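Local coordinates for uncharacterized protein YPL067C (Saccharomyces cerevisiae, PDB 5KCI) that is of unknown function but is probably a histidine-triad-like protein, possibly linked to amyloid toxicity, at residues A[79-84]-A[111-116]; A[96-101]-A[168-173]; A[87-92]-A[189-194]. All coordinates share one frame; numbering follows the deposited sequence.

Contact 1: A[79-84]-A[111-116]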
loop_
_atom_site.group_PDB
_atom_site.type_symbol
_atom_site.label_atom_id
_atom_site.label_comp_id
_atom_site.label_asym_id
_atom_site.label_seq_id
_atom_site.Cartn_x
_atom_site.Cartn_y
_atom_site.Cartn_z
ATOM N N LYS A 79 -11.636 -0.123 -15.048
ATOM C CA LYS A 79 -11.660 0.501 -13.728
ATOM C C LYS A 79 -10.542 -0.054 -12.851
ATOM O O LYS A 79 -10.197 -1.230 -12.943
ATOM C CB LYS A 79 -13.013 0.254 -13.038
ATOM C CG LYS A 79 -14.144 1.225 -13.405
ATOM C CD LYS A 79 -15.512 0.742 -12.871
ATOM C CE LYS A 79 -15.675 0.947 -11.369
ATOM N NZ LYS A 79 -16.922 0.275 -10.820
ATOM N N ALA A 80 -9.979 0.806 -12.001
ATOM C CA ALA A 80 -8.975 0.390 -11.039
ATOM C C ALA A 80 -9.517 -0.795 -10.257
ATOM O O ALA A 80 -10.704 -0.831 -9.939
ATOM C CB ALA A 80 -8.646 1.538 -10.094
ATOM N N PHE A 81 -8.674 -1.802 -10.047
ATOM C CA PHE A 81 -8.981 -2.989 -9.246
ATOM C C PHE A 81 -10.021 -3.911 -9.890
ATOM O O PHE A 81 -10.403 -4.923 -9.266
ATOM C CB PHE A 81 -9.452 -2.605 -7.833
ATOM C CG PHE A 81 -8.512 -1.677 -7.129
ATOM C CD1 PHE A 81 -7.155 -1.981 -7.037
ATOM C CD2 PHE A 81 -8.974 -0.488 -6.585
ATOM C CE1 PHE A 81 -6.275 -1.118 -6.409
ATOM C CE2 PHE A 81 -8.106 0.376 -5.961
ATOM C CZ PHE A 81 -6.753 0.070 -5.875
ATOM N N SER A 82 -10.471 -3.623 -11.121
ATOM C CA SER A 82 -11.478 -4.436 -11.791
ATOM C C SER A 82 -10.941 -5.779 -12.241
ATOM O O SER A 82 -11.733 -6.657 -12.581
ATOM C CB SER A 82 -12.017 -3.723 -13.030
ATOM O OG SER A 82 -10.972 -3.619 -13.969
ATOM N N SER A 83 -9.625 -5.942 -12.291
ATOM C CA SER A 83 -9.001 -7.184 -12.715
ATOM C C SER A 83 -7.684 -7.341 -11.971
ATOM O O SER A 83 -6.992 -6.353 -11.733
ATOM C CB SER A 83 -8.750 -7.182 -14.226
ATOM O OG SER A 83 -7.942 -8.278 -14.589
ATOM N N SER A 84 -7.343 -8.580 -11.601
ATOM C CA SER A 84 -6.133 -8.807 -10.816
ATOM C C SER A 84 -4.866 -8.425 -11.573
ATOM O O SER A 84 -3.810 -8.235 -10.951
ATOM C CB SER A 84 -6.067 -10.268 -10.362
ATOM O OG SER A 84 -5.946 -11.169 -11.447
ATOM N N VAL A 111 -3.916 1.674 -12.623
ATOM C CA VAL A 111 -4.853 2.781 -12.763
ATOM C C VAL A 111 -4.653 3.700 -11.571
ATOM O O VAL A 111 -4.783 3.282 -10.410
ATOM C CB VAL A 111 -6.305 2.281 -12.833
ATOM C CG1 VAL A 111 -7.260 3.438 -13.066
ATOM C CG2 VAL A 111 -6.458 1.241 -13.923
ATOM N N ALA A 112 -4.317 4.948 -11.848
ATOM C CA ALA A 112 -4.190 5.904 -10.766
ATOM C C ALA A 112 -5.561 6.162 -10.144
ATOM O O ALA A 112 -6.597 6.103 -10.817
ATOM C CB ALA A 112 -3.564 7.207 -11.290
ATOM N N LEU A 113 -5.545 6.426 -8.841
ATOM C CA LEU A 113 -6.689 6.888 -8.073
ATOM C C LEU A 113 -6.349 8.257 -7.492
ATOM O O LEU A 113 -5.424 8.358 -6.664
ATOM C CB LEU A 113 -7.041 5.901 -6.957
ATOM C CG LEU A 113 -7.444 4.516 -7.465
ATOM C CD1 LEU A 113 -6.265 3.571 -7.371
ATOM C CD2 LEU A 113 -8.654 3.980 -6.704
ATOM N N PRO A 114 -7.088 9.406 -7.919
ATOM C CA PRO A 114 -6.699 10.786 -7.529
ATOM C C PRO A 114 -7.096 11.152 -6.102
ATOM O O PRO A 114 -7.845 12.108 -5.845
ATOM C CB PRO A 114 -7.445 11.641 -8.565
ATOM C CG PRO A 114 -8.029 10.708 -9.594
ATOM C CD PRO A 114 -8.149 9.381 -8.943
ATOM N N VAL A 115 -6.554 10.418 -5.130
ATOM C CA VAL A 115 -7.042 10.523 -3.758
ATOM C C VAL A 115 -6.683 11.823 -3.046
ATOM O O VAL A 115 -7.184 12.060 -1.935
ATOM C CB VAL A 115 -6.524 9.328 -2.925
ATOM C CG1 VAL A 115 -7.022 8.029 -3.519
ATOM C CG2 VAL A 115 -4.988 9.328 -2.856
ATOM N N HIS A 116 -5.810 12.652 -3.607
ATOM C CA HIS A 116 -5.434 13.940 -3.052
ATOM C C HIS A 116 -5.713 15.038 -4.077
ATOM O O HIS A 116 -4.882 15.924 -4.278
ATOM C CB HIS A 116 -3.954 13.967 -2.649
ATOM C CG HIS A 116 -3.584 13.014 -1.543
ATOM N ND1 HIS A 116 -4.171 13.059 -0.299
ATOM C CD2 HIS A 116 -2.636 12.050 -1.472
ATOM C CE1 HIS A 116 -3.641 12.124 0.472
ATOM N NE2 HIS A 116 -2.710 11.497 -0.218
#

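Contact 2: A[96-101]-A[168-173]. With SO4 (sulfate ion), chain D.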
loop_
_atom_site.group_PDB
_atom_site.type_symbol
_atom_site.label_atom_id
_atom_site.label_comp_id
_atom_site.label_asym_id
_atom_site.label_seq_id
_atom_site.Cartn_x
_atom_site.Cartn_y
_atom_site.Cartn_z
ATOM N N TYR A 96 7.760 1.544 7.764
ATOM C CA TYR A 96 7.806 2.640 8.712
ATOM C C TYR A 96 7.744 2.105 10.145
ATOM O O TYR A 96 7.523 0.918 10.384
ATOM C CB TYR A 96 6.665 3.607 8.482
ATOM C CG TYR A 96 6.673 4.309 7.113
ATOM C CD1 TYR A 96 7.719 4.135 6.224
ATOM C CD2 TYR A 96 5.618 5.123 6.745
ATOM C CE1 TYR A 96 7.698 4.806 4.951
ATOM C CE2 TYR A 96 5.585 5.763 5.507
ATOM C CZ TYR A 96 6.625 5.609 4.635
ATOM O OH TYR A 96 6.562 6.267 3.424
ATOM N N ASN A 97 7.887 3.017 11.101
ATOM C CA ASN A 97 8.126 2.636 12.498
ATOM C C ASN A 97 6.796 2.580 13.220
ATOM O O ASN A 97 6.298 3.580 13.740
ATOM C CB ASN A 97 9.068 3.618 13.168
ATOM C CG ASN A 97 9.499 3.153 14.541
ATOM O OD1 ASN A 97 9.445 1.965 14.850
ATOM N ND2 ASN A 97 9.945 4.090 15.361
ATOM N N PHE A 98 6.224 1.381 13.264
ATOM C CA PHE A 98 4.929 1.112 13.859
ATOM C C PHE A 98 5.098 0.127 15.016
ATOM O O PHE A 98 6.121 -0.542 15.143
ATOM C CB PHE A 98 3.985 0.528 12.814
ATOM C CG PHE A 98 3.747 1.424 11.647
ATOM C CD1 PHE A 98 3.434 2.749 11.844
ATOM C CD2 PHE A 98 3.806 0.929 10.361
ATOM C CE1 PHE A 98 3.197 3.586 10.771
ATOM C CE2 PHE A 98 3.571 1.761 9.279
ATOM C CZ PHE A 98 3.255 3.082 9.489
ATOM N N GLU A 99 4.065 0.005 15.843
ATOM C CA GLU A 99 4.182 -0.897 16.982
ATOM C C GLU A 99 4.190 -2.348 16.497
ATOM O O GLU A 99 3.708 -2.654 15.403
ATOM C CB GLU A 99 3.054 -0.649 17.976
ATOM C CG GLU A 99 1.633 -0.989 17.498
ATOM C CD GLU A 99 0.617 -0.974 18.614
ATOM O OE1 GLU A 99 0.873 -1.617 19.659
ATOM O OE2 GLU A 99 -0.454 -0.349 18.451
ATOM N N PRO A 100 4.731 -3.271 17.295
ATOM C CA PRO A 100 4.705 -4.677 16.895
ATOM C C PRO A 100 3.296 -5.087 16.504
ATOM O O PRO A 100 2.315 -4.681 17.130
ATOM C CB PRO A 100 5.174 -5.419 18.155
ATOM C CG PRO A 100 5.955 -4.440 18.900
ATOM C CD PRO A 100 5.332 -3.095 18.630
ATOM N N GLY A 101 3.200 -5.873 15.447
ATOM C CA GLY A 101 1.936 -6.393 14.991
ATOM C C GLY A 101 1.375 -5.643 13.807
ATOM O O GLY A 101 0.527 -6.184 13.086
ATOM N N HIS A 168 -0.069 2.784 0.746
ATOM C CA HIS A 168 0.425 2.074 1.912
ATOM C C HIS A 168 -0.776 1.474 2.638
ATOM O O HIS A 168 -1.713 2.192 2.991
ATOM C CB HIS A 168 1.232 3.020 2.791
ATOM C CG HIS A 168 2.436 3.565 2.101
ATOM N ND1 HIS A 168 3.663 2.956 2.181
ATOM C CD2 HIS A 168 2.587 4.611 1.244
ATOM C CE1 HIS A 168 4.539 3.622 1.444
ATOM N NE2 HIS A 168 3.911 4.632 0.868
ATOM N N VAL A 169 -0.775 0.155 2.790
ATOM C CA VAL A 169 -1.881 -0.576 3.395
ATOM C C VAL A 169 -1.323 -1.207 4.649
ATOM O O VAL A 169 -0.395 -2.015 4.562
ATOM C CB VAL A 169 -2.446 -1.658 2.471
ATOM C CG1 VAL A 169 -3.504 -2.468 3.153
ATOM C CG2 VAL A 169 -3.019 -1.054 1.174
ATOM N N LEU A 170 -1.864 -0.821 5.792
ATOM C CA LEU A 170 -1.415 -1.267 7.099
ATOM C C LEU A 170 -2.437 -2.229 7.664
ATOM O O LEU A 170 -3.634 -1.936 7.654
ATOM C CB LEU A 170 -1.263 -0.088 8.064
ATOM C CG LEU A 170 -0.404 1.076 7.550
ATOM C CD1 LEU A 170 -0.242 2.103 8.657
ATOM C CD2 LEU A 170 0.943 0.630 7.083
ATOM N N LEU A 171 -1.937 -3.348 8.216
ATOM C CA LEU A 171 -2.780 -4.364 8.819
ATOM C C LEU A 171 -2.307 -4.546 10.243
ATOM O O LEU A 171 -1.110 -4.747 10.455
ATOM C CB LEU A 171 -2.656 -5.701 8.093
ATOM C CG LEU A 171 -2.922 -5.713 6.593
ATOM C CD1 LEU A 171 -2.830 -7.125 6.073
ATOM C CD2 LEU A 171 -4.263 -5.089 6.300
ATOM N N PHE A 172 -3.221 -4.475 11.215
ATOM C CA PHE A 172 -2.820 -4.604 12.613
ATOM C C PHE A 172 -3.217 -5.982 13.134
ATOM O O PHE A 172 -4.405 -6.340 13.136
ATOM C CB PHE A 172 -3.434 -3.498 13.472
ATOM C CG PHE A 172 -2.928 -3.464 14.925
ATOM C CD1 PHE A 172 -1.633 -3.845 15.259
ATOM C CD2 PHE A 172 -3.750 -2.979 15.931
ATOM C CE1 PHE A 172 -1.194 -3.785 16.572
ATOM C CE2 PHE A 172 -3.299 -2.902 17.245
ATOM C CZ PHE A 172 -2.017 -3.310 17.553
ATOM N N PHE A 173 -2.213 -6.722 13.615
ATOM C CA PHE A 173 -2.380 -8.023 14.252
ATOM C C PHE A 173 -1.916 -7.853 15.699
ATOM O O PHE A 173 -0.733 -8.030 15.988
ATOM C CB PHE A 173 -1.559 -9.101 13.544
ATOM C CG PHE A 173 -1.917 -9.320 12.100
ATOM C CD1 PHE A 173 -1.281 -8.613 11.105
ATOM C CD2 PHE A 173 -2.838 -10.267 11.736
ATOM C CE1 PHE A 173 -1.569 -8.849 9.799
ATOM C CE2 PHE A 173 -3.133 -10.505 10.436
ATOM C CZ PHE A 173 -2.501 -9.770 9.445
HETATM S S SO4 D . 6.424 6.325 -1.185
HETATM O O1 SO4 D . 6.879 6.361 -2.594
HETATM O O2 SO4 D . 4.981 6.391 -1.036
HETATM O O3 SO4 D . 6.882 5.068 -0.553
HETATM O O4 SO4 D . 7.011 7.448 -0.463
#

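Contact 3: A[87-92]-A[189-194]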
loop_
_atom_site.group_PDB
_atom_site.type_symbol
_atom_site.label_atom_id
_atom_site.label_comp_id
_atom_site.label_asym_id
_atom_site.label_seq_id
_atom_site.Cartn_x
_atom_site.Cartn_y
_atom_site.Cartn_z
ATOM N N TYR A 87 -3.296 -4.645 -10.558
ATOM C CA TYR A 87 -2.739 -4.244 -9.278
ATOM C C TYR A 87 -1.832 -5.340 -8.740
ATOM O O TYR A 87 -1.819 -6.471 -9.227
ATOM C CB TYR A 87 -3.865 -3.910 -8.274
ATOM C CG TYR A 87 -4.847 -5.026 -8.057
ATOM C CD1 TYR A 87 -4.613 -6.044 -7.131
ATOM C CD2 TYR A 87 -6.021 -5.068 -8.784
ATOM C CE1 TYR A 87 -5.546 -7.070 -6.945
ATOM C CE2 TYR A 87 -6.947 -6.093 -8.611
ATOM C CZ TYR A 87 -6.706 -7.091 -7.706
ATOM O OH TYR A 87 -7.641 -8.105 -7.543
ATOM N N ALA A 88 -1.075 -4.989 -7.705
ATOM C CA ALA A 88 -0.189 -5.946 -7.059
ATOM C C ALA A 88 0.061 -5.488 -5.631
ATOM O O ALA A 88 0.230 -4.296 -5.377
ATOM C CB ALA A 88 1.130 -6.077 -7.822
ATOM N N VAL A 89 0.088 -6.436 -4.704
ATOM C CA VAL A 89 0.365 -6.151 -3.300
ATOM C C VAL A 89 1.709 -6.778 -2.943
ATOM O O VAL A 89 1.983 -7.934 -3.291
ATOM C CB VAL A 89 -0.778 -6.633 -2.385
ATOM C CG1 VAL A 89 -0.994 -8.101 -2.515
ATOM C CG2 VAL A 89 -0.485 -6.269 -0.940
ATOM N N ARG A 90 2.565 -5.994 -2.284
ATOM C CA ARG A 90 3.887 -6.424 -1.860
ATOM C C ARG A 90 4.107 -6.030 -0.412
ATOM O O ARG A 90 3.487 -5.091 0.083
ATOM C CB ARG A 90 4.992 -5.783 -2.716
ATOM C CG ARG A 90 4.948 -6.145 -4.183
ATOM C CD ARG A 90 5.510 -7.523 -4.424
ATOM N NE ARG A 90 5.573 -7.888 -5.838
ATOM C CZ ARG A 90 4.553 -8.367 -6.544
ATOM N NH1 ARG A 90 3.369 -8.531 -5.985
ATOM N NH2 ARG A 90 4.719 -8.671 -7.824
ATOM N N ALA A 91 4.949 -6.786 0.289
ATOM C CA ALA A 91 5.430 -6.324 1.583
ATOM C C ALA A 91 6.398 -5.164 1.375
ATOM O O ALA A 91 7.208 -5.183 0.448
ATOM C CB ALA A 91 6.115 -7.471 2.340
ATOM N N ASN A 92 6.276 -4.123 2.201
ATOM C CA ASN A 92 7.230 -3.017 2.151
ATOM C C ASN A 92 8.576 -3.508 2.669
ATOM O O ASN A 92 8.671 -4.009 3.796
ATOM C CB ASN A 92 6.751 -1.813 2.967
ATOM C CG ASN A 92 7.560 -0.542 2.669
ATOM O OD1 ASN A 92 8.774 -0.601 2.445
ATOM N ND2 ASN A 92 6.893 0.607 2.674
ATOM N N ASP A 189 0.050 -15.725 3.224
ATOM C CA ASP A 189 -1.175 -16.125 2.537
ATOM C C ASP A 189 -1.696 -15.005 1.639
ATOM O O ASP A 189 -1.959 -15.205 0.443
ATOM C CB ASP A 189 -2.219 -16.514 3.595
ATOM C CG ASP A 189 -3.184 -17.557 3.101
ATOM O OD1 ASP A 189 -2.723 -18.539 2.490
ATOM O OD2 ASP A 189 -4.402 -17.395 3.317
ATOM N N ILE A 190 -1.827 -13.803 2.200
ATOM C CA ILE A 190 -2.327 -12.658 1.441
ATOM C C ILE A 190 -1.459 -12.398 0.225
ATOM O O ILE A 190 -1.958 -12.187 -0.886
ATOM C CB ILE A 190 -2.397 -11.418 2.346
ATOM C CG1 ILE A 190 -3.516 -11.583 3.350
ATOM C CG2 ILE A 190 -2.586 -10.153 1.521
ATOM C CD1 ILE A 190 -3.373 -10.723 4.565
ATOM N N LEU A 191 -0.146 -12.339 0.427
ATOM C CA LEU A 191 0.759 -12.009 -0.665
ATOM C C LEU A 191 0.784 -13.097 -1.733
ATOM O O LEU A 191 0.981 -12.798 -2.917
ATOM C CB LEU A 191 2.163 -11.780 -0.115
ATOM C CG LEU A 191 2.308 -10.634 0.888
ATOM C CD1 LEU A 191 3.706 -10.637 1.484
ATOM C CD2 LEU A 191 2.009 -9.303 0.215
ATOM N N SER A 192 0.611 -14.358 -1.330
ATOM C CA SER A 192 0.610 -15.458 -2.284
ATOM C C SER A 192 -0.658 -15.447 -3.120
ATOM O O SER A 192 -0.598 -15.555 -4.345
ATOM C CB SER A 192 0.751 -16.792 -1.542
ATOM O OG SER A 192 0.495 -17.871 -2.415
ATOM N N HIS A 193 -1.818 -15.313 -2.470
ATOM C CA HIS A 193 -3.092 -15.272 -3.180
ATOM C C HIS A 193 -3.330 -13.936 -3.880
ATOM O O HIS A 193 -3.951 -13.907 -4.946
ATOM C CB HIS A 193 -4.242 -15.537 -2.209
ATOM C CG HIS A 193 -4.244 -16.915 -1.635
ATOM N ND1 HIS A 193 -4.235 -18.048 -2.420
ATOM C CD2 HIS A 193 -4.265 -17.347 -0.352
ATOM C CE1 HIS A 193 -4.246 -19.117 -1.645
ATOM N NE2 HIS A 193 -4.263 -18.719 -0.387
ATOM N N GLY A 194 -2.868 -12.835 -3.295
ATOM C CA GLY A 194 -3.213 -11.511 -3.765
ATOM C C GLY A 194 -4.603 -11.092 -3.319
ATOM O O GLY A 194 -5.378 -11.858 -2.751
#

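Contact 1: A[79-84]-A[111-116]
A80 and V111 bring two loops together: a type II beta turn from K79 to S82, with A80 and F81 at its corners, and the loop that runs from strand 102-109 toward helix 120-135. The tight part is small and apolar in its side chains. The methyl of A80 points at the second loop, its CB lying 3.7 Å from V111 CB. With V111 CG1 anti to the backbone N (chi1 -176°), both methyls fork around A80, CG1 beside its CB and CG2 near its CA, where the gap is 3.9 Å. The same A80 methyl also touches L113, CB to CD1 being 4.1 Å.

L113 then reaches on to the ring of F81. Its chi2 of 99° is well away from a staggered value, and both branches reach the ring: CD2 comes to 3.7 Å from F81 CE2, while CD1 sits 3.8 Å from F81 CZ. Side chain and ring cross obliquely. The ring also stacks on F133 of helix 120-135, so L113 and that helix both pack on it. With an alanine at L113, CE2 and CZ of F81 would probably lose their methyl neighbours and a gap would open beside A80.

The loose side begins where the side chains turn outward. V111 itself is partly exposed, although A80 and L113 are buried. K79 points away from the other loop and is exposed, its NZ making a weak bond to A199 O. A112 likewise faces away. The turn fixes its own shape by a double grip on one carbonyl: S82 N lies 3.0 Å from K79 O, and S82 OG comes in the carbonyl plane, on a lone pair, 2.7 Å from the same K79 O.

Contact 2: A[96-101]-A[168-173]
G101 and F173 are where the two backbones come together, their CA atoms 4.7 Å apart; toward Y96 and H168 the loop 96-101 climbs away from the strand until the CA atoms are 10.1 Å apart. At the close end F173 N bonds to G101 O at 2.8 Å, fairly straight at 162°. G101 has positive phi, and a CB on it would probably collide with F173 O. Side chains fill the widening gap. F98 CE2 rests 3.6 Å from L170 CD2, the two groups crossing at about a right angle. F172, its CG anti to the backbone N (chi1 -173°), brings its ring to E99, whose OE2 lies 3.5 Å from F172 CZ and is bonded to W19 N.

The strand belongs to an antiparallel sheet, and H166 and H168, alternate residues along it, recall the histidine triad family. H168 NE2 gives sulfate O2 a nearly straight bond of 2.8 Å (172°) and O3 a weak one; H166, N154 and S160 hold the same ion, which probably comes from the crystallisation liquor but may mark an anion-binding pocket. H168 ND1 is tied to H104 NE2. The Y96 ring lies nearly parallel to that of H168 but slid aside, centroids 5.5 Å apart, with Y96 OH bonded to N154 ND2.

Contact 3: A[87-92]-A[189-194]
L191 of helix 180-193 lies across the backbone of strand 87-91 and is met by side chains at both ends of its fork. The leucine and V89 cross at about a right angle, V89 CG2 standing 4.1 Å from L191 CD2. The other branch turns along the strand to A91, where L191 CD1 and A91 CB are also 4.1 Å apart. Between these two touches the CD2 methyl sits over the main chain itself, 3.8 Å from V89 O and 3.9 Å from A91 N.

V89 is the strand residue that points at the helix. Its CG1 is wedged between the backbone N and the carbonyl carbon (chi1 60°), which turns it toward the helix end, where it lies 4.3 Å from G194 CA. CG2 is left for the leucine. G194 has positive phi and leaves the helix just there, its N still bonded to I190 O at 2.7 Å. Short axes of the strand and helix run 8.2 Å apart at 149°, so the helix packs roughly antiparallel against the edge strand of the sheet. Deeper in, V89 also touches L105 of the adjacent strand 102-109, and I190 touches L171 of strand 165-172.

R90 points the opposite way at its CB, then folds back over its own strand. Its NH1 bonds to V89 O at 3.1 Å (152°); the oxygen lies in the guanidinium plane, whereas the donor stands well above the carbonyl plane. The backbone of A88, R90 and N92 pairs with strand 102-109, while V89 O accepts this bond from R90 of its own strand. The helix meets the strand chiefly through aliphatic side chains, with one methyl over the strand backbone, which implies a contact held by apolar packing with no polar partner supplied by the helix.

Contact 1 is buried, contact 2 partly so, and contact 3 lies at the surface. Contacts 2 and 3 include strands of the same antiparallel sheet, and contact 1 joins loops that flank it. Contacts 1 and 2 lie on opposite sides of the chain's centre and do not touch, whereas contact 3 meets both: Y87 packs on F81 of contact 1, and I190 on L171 of contact 2. Chemistry follows place. Contacts 1 and 3 hold mainly by apolar packing, without hydrogen bonds between their segments, loop to loop in one and helix to edge strand in the other; contact 2 adds a backbone bond, a tyrosine-histidine ring pair and a histidine bonded to an anion.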